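Local coordinates for inactive dihydroorotase-like domain (Chaetomium thermophilum, PDB 5NNL), which is of unknown function but has the alpha/beta-barrel fold of the dihydroorotase family and is an inactive member of it, at residues Asp23-Asp26 / Leu27-Val30; Phe99-Phe102 / Asn103-Ser106; Arg263-Asp266 / Asn267-Ile271. All blocks are in the same frame, centred on the assembly; numbering follows the deposited sequence. Where two conformers were deposited one is given.

Contact 1: Asp23-Asp26 / Leu27-Val30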
loop_
_atom_site.group_PDB
_atom_site.type_symbol
_atom_site.label_atom_id
_atom_site.label_comp_id
_atom_site.label_asym_id
_atom_site.label_seq_id
_atom_site.Cartn_x
_atom_site.Cartn_y
_atom_site.Cartn_z
ATOM N N ASP A 23 -22.885 3.390 0.752
ATOM C CA ASP A 23 -23.289 2.118 1.355
ATOM C C ASP A 23 -22.573 0.937 0.711
ATOM O O ASP A 23 -23.181 -0.089 0.402
ATOM C CB ASP A 23 -24.802 1.937 1.270
ATOM C CG ASP A 23 -25.546 2.963 2.081
ATOM O OD1 ASP A 23 -25.083 3.267 3.201
ATOM O OD2 ASP A 23 -26.575 3.479 1.600
ATOM N N SER A 24 -21.269 1.076 0.510
ATOM C CA SER A 24 -20.483 0.017 -0.100
ATOM C C SER A 24 -19.817 -0.835 0.972
ATOM O O SER A 24 -19.235 -0.308 1.924
ATOM C CB SER A 24 -19.425 0.594 -1.033
ATOM O OG SER A 24 -18.795 -0.452 -1.748
ATOM N N GLU A 25 -19.904 -2.153 0.802
ATOM C CA GLU A 25 -19.257 -3.089 1.711
ATOM C C GLU A 25 -17.764 -3.238 1.441
ATOM O O GLU A 25 -17.082 -3.925 2.208
ATOM C CB GLU A 25 -19.935 -4.459 1.607
ATOM C CG GLU A 25 -20.332 -5.079 2.945
ATOM C CD GLU A 25 -21.489 -6.056 2.811
ATOM O OE1 GLU A 25 -22.272 -5.926 1.847
ATOM O OE2 GLU A 25 -21.615 -6.957 3.669
ATOM N N ASP A 26 -17.249 -2.607 0.381
ATOM C CA ASP A 26 -15.869 -2.826 -0.047
ATOM C C ASP A 26 -14.870 -2.580 1.079
ATOM O O ASP A 26 -14.008 -3.422 1.350
ATOM C CB ASP A 26 -15.550 -1.928 -1.245
ATOM C CG ASP A 26 -16.199 -2.409 -2.532
ATOM O OD1 ASP A 26 -17.002 -3.365 -2.482
ATOM O OD2 ASP A 26 -15.895 -1.829 -3.599
ATOM N N LEU A 27 -14.950 -1.418 1.733
ATOM C CA LEU A 27 -13.977 -1.100 2.774
ATOM C C LEU A 27 -13.965 -2.175 3.856
ATOM O O LEU A 27 -12.901 -2.687 4.226
ATOM C CB LEU A 27 -14.269 0.275 3.378
ATOM C CG LEU A 27 -13.346 0.693 4.530
ATOM C CD1 LEU A 27 -11.877 0.591 4.142
ATOM C CD2 LEU A 27 -13.668 2.102 4.985
ATOM N N GLN A 28 -15.144 -2.534 4.374
ATOM C CA GLN A 28 -15.222 -3.590 5.381
ATOM C C GLN A 28 -14.542 -4.863 4.898
ATOM O O GLN A 28 -13.685 -5.425 5.588
ATOM C CB GLN A 28 -16.680 -3.889 5.737
ATOM C CG GLN A 28 -16.855 -5.212 6.501
ATOM C CD GLN A 28 -18.259 -5.416 7.033
ATOM O OE1 GLN A 28 -19.008 -6.252 6.527
ATOM N NE2 GLN A 28 -18.616 -4.665 8.068
ATOM N N ARG A 29 -14.926 -5.340 3.714
ATOM C CA ARG A 29 -14.403 -6.614 3.235
ATOM C C ARG A 29 -12.890 -6.563 3.064
ATOM O O ARG A 29 -12.197 -7.556 3.317
ATOM C CB ARG A 29 -15.080 -7.011 1.925
ATOM C CG ARG A 29 -14.514 -8.288 1.332
ATOM C CD ARG A 29 -15.569 -9.096 0.604
ATOM N NE ARG A 29 -14.967 -10.078 -0.293
ATOM C CZ ARG A 29 -15.620 -10.702 -1.269
ATOM N NH1 ARG A 29 -16.902 -10.445 -1.489
ATOM N NH2 ARG A 29 -14.986 -11.580 -2.034
ATOM N N VAL A 30 -12.354 -5.415 2.640
ATOM C CA VAL A 30 -10.904 -5.289 2.510
ATOM C C VAL A 30 -10.238 -5.436 3.870
ATOM O O VAL A 30 -9.169 -6.044 3.990
ATOM C CB VAL A 30 -10.537 -3.953 1.835
ATOM C CG1 VAL A 30 -9.034 -3.674 1.936
ATOM C CG2 VAL A 30 -10.956 -3.980 0.382
HETATM O O HOH W 1 -16.732 0.917 1.052
#

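Contact 2: Phe99-Phe102 / Asn103-Ser106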
loop_
_atom_site.group_PDB
_atom_site.type_symbol
_atom_site.label_atom_id
_atom_site.label_comp_id
_atom_site.label_asym_id
_atom_site.label_seq_id
_atom_site.Cartn_x
_atom_site.Cartn_y
_atom_site.Cartn_z
ATOM N N PHE A 99 -2.068 12.311 -0.862
ATOM C CA PHE A 99 -1.639 11.639 -2.079
ATOM C C PHE A 99 -1.648 12.626 -3.244
ATOM O O PHE A 99 -2.679 13.249 -3.525
ATOM C CB PHE A 99 -2.546 10.447 -2.387
ATOM C CG PHE A 99 -2.161 9.699 -3.630
ATOM C CD1 PHE A 99 -0.919 9.094 -3.736
ATOM C CD2 PHE A 99 -3.044 9.593 -4.690
ATOM C CE1 PHE A 99 -0.565 8.401 -4.881
ATOM C CE2 PHE A 99 -2.695 8.903 -5.835
ATOM C CZ PHE A 99 -1.455 8.307 -5.932
ATOM N N ILE A 100 -0.513 12.755 -3.910
ATOM C CA ILE A 100 -0.354 13.674 -5.037
ATOM C C ILE A 100 -0.058 12.860 -6.283
ATOM O O ILE A 100 1.092 12.500 -6.550
ATOM C CB ILE A 100 0.761 14.702 -4.774
ATOM C CG1 ILE A 100 0.485 15.469 -3.482
ATOM C CG2 ILE A 100 0.860 15.660 -5.959
ATOM C CD1 ILE A 100 1.542 16.493 -3.125
ATOM N N PRO A 101 -1.068 12.555 -7.094
ATOM C CA PRO A 101 -0.813 12.041 -8.437
ATOM C C PRO A 101 -0.741 13.182 -9.438
ATOM O O PRO A 101 -1.374 14.227 -9.280
ATOM C CB PRO A 101 -2.036 11.153 -8.691
ATOM C CG PRO A 101 -3.160 11.906 -7.982
ATOM C CD PRO A 101 -2.516 12.662 -6.823
ATOM N N PHE A 102 0.053 12.977 -10.486
ATOM C CA PHE A 102 0.238 14.024 -11.483
ATOM C C PHE A 102 -0.759 13.947 -12.635
ATOM O O PHE A 102 -0.856 14.905 -13.412
ATOM C CB PHE A 102 1.663 13.980 -12.032
ATOM C CG PHE A 102 2.644 14.772 -11.219
ATOM C CD1 PHE A 102 3.123 15.984 -11.683
ATOM C CD2 PHE A 102 3.077 14.313 -9.987
ATOM C CE1 PHE A 102 4.024 16.717 -10.944
ATOM C CE2 PHE A 102 3.979 15.043 -9.238
ATOM C CZ PHE A 102 4.454 16.248 -9.718
ATOM N N ASN A 103 -1.504 12.849 -12.761
ATOM C CA ASN A 103 -2.539 12.748 -13.783
ATOM C C ASN A 103 -3.825 13.468 -13.390
ATOM O O ASN A 103 -4.687 13.677 -14.250
ATOM C CB ASN A 103 -2.839 11.272 -14.086
ATOM C CG ASN A 103 -3.296 10.503 -12.859
ATOM O OD1 ASN A 103 -3.166 10.981 -11.735
ATOM N ND2 ASN A 103 -3.827 9.303 -13.067
ATOM N N HIS A 104 -3.973 13.851 -12.120
ATOM C CA HIS A 104 -5.127 14.625 -11.673
ATOM C C HIS A 104 -4.991 16.115 -11.957
ATOM O O HIS A 104 -5.961 16.854 -11.760
ATOM C CB HIS A 104 -5.349 14.441 -10.166
ATOM C CG HIS A 104 -6.103 13.198 -9.805
ATOM N ND1 HIS A 104 -5.731 11.945 -10.241
ATOM C CD2 HIS A 104 -7.204 13.018 -9.038
ATOM C CE1 HIS A 104 -6.574 11.047 -9.763
ATOM N NE2 HIS A 104 -7.477 11.671 -9.030
ATOM N N LEU A 105 -3.828 16.570 -12.408
ATOM C CA LEU A 105 -3.508 17.987 -12.425
ATOM C C LEU A 105 -3.807 18.607 -13.785
ATOM O O LEU A 105 -3.859 17.928 -14.814
ATOM C CB LEU A 105 -2.041 18.200 -12.046
ATOM C CG LEU A 105 -1.637 17.541 -10.724
ATOM C CD1 LEU A 105 -0.211 17.903 -10.348
ATOM C CD2 LEU A 105 -2.587 17.921 -9.602
ATOM N N SER A 106 -4.008 19.919 -13.768
ATOM C CA SER A 106 -4.397 20.658 -14.957
ATOM C C SER A 106 -3.205 20.891 -15.880
ATOM O O SER A 106 -2.058 21.009 -15.438
ATOM C CB SER A 106 -5.010 22.004 -14.564
ATOM O OG SER A 106 -5.252 22.811 -15.701
#

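Contact 3: Arg263-Asp266 / Asn267-Ile271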
loop_
_atom_site.group_PDB
_atom_site.type_symbol
_atom_site.label_atom_id
_atom_site.label_comp_id
_atom_site.label_asym_id
_atom_site.label_seq_id
_atom_site.Cartn_x
_atom_site.Cartn_y
_atom_site.Cartn_z
ATOM N N ARG A 263 10.043 -3.932 6.246
ATOM C CA ARG A 263 9.336 -3.374 5.101
ATOM C C ARG A 263 7.820 -3.448 5.242
ATOM O O ARG A 263 7.112 -2.750 4.505
ATOM C CB ARG A 263 9.784 -4.081 3.818
ATOM C CG ARG A 263 10.947 -3.390 3.119
ATOM C CD ARG A 263 12.119 -3.143 4.058
ATOM N NE ARG A 263 13.146 -2.316 3.437
ATOM C CZ ARG A 263 14.309 -2.017 4.006
ATOM N NH1 ARG A 263 14.601 -2.486 5.210
ATOM N NH2 ARG A 263 15.184 -1.257 3.367
ATOM N N LEU A 264 7.306 -4.260 6.166
ATOM C CA LEU A 264 5.869 -4.380 6.389
ATOM C C LEU A 264 5.456 -3.969 7.797
ATOM O O LEU A 264 4.299 -4.187 8.181
ATOM C CB LEU A 264 5.407 -5.812 6.097
ATOM C CG LEU A 264 5.365 -6.205 4.619
ATOM C CD1 LEU A 264 4.975 -7.668 4.454
ATOM C CD2 LEU A 264 4.407 -5.309 3.828
ATOM N N HIS A 265 6.359 -3.369 8.573
ATOM C CA HIS A 265 6.004 -2.882 9.899
ATOM C C HIS A 265 6.869 -1.699 10.325
ATOM O O HIS A 265 6.388 -0.564 10.349
ATOM C CB HIS A 265 6.111 -3.999 10.939
ATOM C CG HIS A 265 5.700 -3.568 12.312
ATOM N ND1 HIS A 265 4.389 -3.593 12.738
ATOM C CD2 HIS A 265 6.421 -3.063 13.340
ATOM C CE1 HIS A 265 4.323 -3.141 13.978
ATOM N NE2 HIS A 265 5.542 -2.811 14.365
ATOM N N ASP A 266 8.137 -1.949 10.662
ATOM C CA ASP A 266 8.983 -0.912 11.255
ATOM C C ASP A 266 9.037 0.343 10.388
ATOM O O ASP A 266 8.729 1.447 10.850
ATOM C CB ASP A 266 10.392 -1.456 11.482
ATOM C CG ASP A 266 10.415 -2.612 12.452
ATOM O OD1 ASP A 266 10.068 -3.740 12.049
ATOM O OD2 ASP A 266 10.781 -2.389 13.623
ATOM N N ASN A 267 9.443 0.192 9.128
ATOM C CA ASN A 267 9.609 1.374 8.279
ATOM C C ASN A 267 8.286 2.036 7.945
ATOM O O ASN A 267 8.188 3.271 8.080
ATOM C CB ASN A 267 10.396 0.994 7.026
ATOM C CG ASN A 267 11.792 0.556 7.350
ATOM O OD1 ASN A 267 12.292 0.807 8.446
ATOM N ND2 ASN A 267 12.434 -0.110 6.408
ATOM N N PRO A 268 7.243 1.329 7.503
ATOM C CA PRO A 268 5.965 2.013 7.251
ATOM C C PRO A 268 5.414 2.708 8.479
ATOM O O PRO A 268 4.720 3.724 8.357
ATOM C CB PRO A 268 5.037 0.884 6.774
ATOM C CG PRO A 268 5.725 -0.391 7.127
ATOM C CD PRO A 268 7.185 -0.103 7.151
ATOM N N LYS A 269 5.714 2.189 9.667
ATOM C CA LYS A 269 5.201 2.783 10.893
ATOM C C LYS A 269 5.836 4.145 11.153
ATOM O O LYS A 269 5.150 5.087 11.563
ATOM C CB LYS A 269 5.458 1.818 12.047
ATOM C CG LYS A 269 4.909 2.229 13.386
ATOM C CD LYS A 269 5.181 1.114 14.392
ATOM C CE LYS A 269 4.841 1.505 15.811
ATOM N NZ LYS A 269 5.101 0.352 16.723
ATOM N N GLU A 270 7.139 4.273 10.907
ATOM C CA GLU A 270 7.820 5.535 11.173
ATOM C C GLU A 270 7.530 6.566 10.089
ATOM O O GLU A 270 7.289 7.741 10.392
ATOM C CB GLU A 270 9.325 5.304 11.286
ATOM C CG GLU A 270 10.078 6.436 11.960
ATOM C CD GLU A 270 11.371 6.775 11.248
ATOM O OE1 GLU A 270 11.319 7.521 10.245
ATOM O OE2 GLU A 270 12.435 6.283 11.683
ATOM N N ILE A 271 7.547 6.142 8.825
ATOM C CA ILE A 271 7.358 7.072 7.714
ATOM C C ILE A 271 5.982 7.716 7.785
ATOM O O ILE A 271 5.824 8.913 7.512
ATOM C CB ILE A 271 7.579 6.338 6.378
ATOM C CG1 ILE A 271 9.059 5.974 6.227
ATOM C CG2 ILE A 271 7.117 7.182 5.199
ATOM C CD1 ILE A 271 9.336 4.925 5.174
#

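Contact 1: Asp23-Asp26 / Leu27-Val30
Arg-29 N donates to Glu-25 O at 3.0 Å and Val-30 N to Asp-26 O at 2.9 Å, the regular bonds of a helix just starting. Helix 26-37 follows the loop after strand 13-14. Ser-24 caps it: chi1 of -172° swings the hydroxyl away from its own backbone N, and Ser-24 OG accepts from Asp-26 N in a weak bond of 3.4 Å. The next amide is served by water. Water 1 donates to Ser-24 O at 2.9 Å and accepts from Leu-27 N at 3.0 Å. Val-30 leans back along the helix. Val-30 CG2 sits beside its own backbone N and comes 3.3 Å from Asp-26 O. Gln-28 runs next to Glu-25, pointing the same way, but Glu-25 has two conformers, so how their ends meet is doubtful. The amide nitrogen of Gln-28 bonds to Gly-69 O. Leu-27 rests on Ile-44 and Val-30 on Ile-42, so the helix start packs on strand 39-44. One weak side-chain bond and one water thus take up the amides of Asp-26 and Leu-27. The Asp-26 carboxylate, whose OD2 also takes a weak hydrogen bond from Gly-18 N, lies at the helix amino end, where the dipole probably favours its negative charge.

Contact 2: Phe99-Phe102 / Asn103-Ser106
Asn-103 carries its amide between the backbone N and the carbonyl carbon (chi1 59°), which turns OD1 back toward Pro-101. His-104 swings its ring beside its own backbone N (chi1 -83°) and meets the same proline. The contact is the turn that leaves strand 98-100, the fourth parallel strand of the alpha/beta barrel, on the way to helix 111-121. Pro-101 CG lies over one face of the His-104 imidazole, 3.8 Å from the ring centroid, a CH-pi contact. The nearest ring atom is His-104 ND1, 3.4 Å from Pro-101 CG. Asn-103 OD1 stands 3.3 Å from Pro-101 CB. The two polar side chains are joined to each other as well. His-104 ND1 donates to Asn-103 OD1 at 3.1 Å in a nearly straight bond. The oxygen lies almost in the ring plane, whereas the donor sits well above the amide plane, 57° out of it. This bond limits the rotation of the imidazole with the proline against its face. Leu-105 turns back on the backbone of the turn. Leu-105 CG lies 3.6 Å from Pro-101 O, and the side chain reaches on to Phe-102. Outside the turn, Phe-102 and Leu-105 both pack on Val-115 of helix 111-121, while Pro-101 and His-104 touch Thr-79 of the neighbouring strand 73-79. Leu-105 CD1 comes over one face of the Phe-102 ring, 4.1 Å from Phe-102 CD1.

Contact 3: Arg263-Asp266 / Asn267-Ile271
Lys-269 N donates to His-265 O at 2.9 Å, the shortest hydrogen bond between the two halves of this helical stretch. Glu-270 N bonds to Asp-266 O at 3.2 Å, with the donor tilted from the carbonyl plane. Lys-269 N also makes a weak bond to Asp-266 O. These bonds restore the helix after a wider, pi-type turn at 263-266. Pro-268 has no N-H to give to that turn, and the helix 257-271 kinks there. The proline ring packs against the backbone instead, Pro-268 CG lying 3.3 Å from His-265 O and 3.4 Å from His-265 N. On one side, Arg-263 is bent at chi2 (53°) and carries its guanidinium next to Asn-267. Asn-267 ND2 lies over a face of that group, towards its rim, 3.4 Å from Arg-263 NH1. The two planes are 66° apart. Both are donors, so this is packing and not a bond: Asn-267 ND2 bonds to Asp-214 O, and Arg-263 NE to Ile-213 O. On another side, His-265 and Lys-269 lie alongside, pointing the same way. Lys-269 CD is 3.9 Å from His-265 NE2. His-265 ND1 bonds to Gly-8 O, and Lys-269 NZ forms a salt bridge with Asp-276 OD1. Further out, backbone bonds tie Arg-263 to Phe-216 and Leu-264 to Ile-10, and Pro-268 touches Ile-10 and Val-215. The helix therefore packs across the first and eighth parallel strands, where an alpha/beta barrel of this kind would close. The chemistry divides accordingly: the proline lies buried at the kink, while Arg-263 NE, His-265 ND1 and Asn-267 ND2 each reach a backbone carbonyl beyond the helix, and Lys-269 NZ a carboxylate.

The three contacts are separate sites on one barrel and follow one another along the chain. Contact 1 starts the helix after the first strand, contact 2 is the turn after the fourth, and contact 3 lies in a helix that comes after the eighth. Their centres are nearly equally spaced: about 26 Å between contacts 1 and 2, and about 25 Å from contact 3 to each of the others. None touches another; the nearest atoms, those of contacts 2 and 3, are about 12 Å apart. The barrel strands connect them indirectly. Contact 3 packs on strand 3-11, whose neighbour 39-44 is packed on by the helix of contact 1.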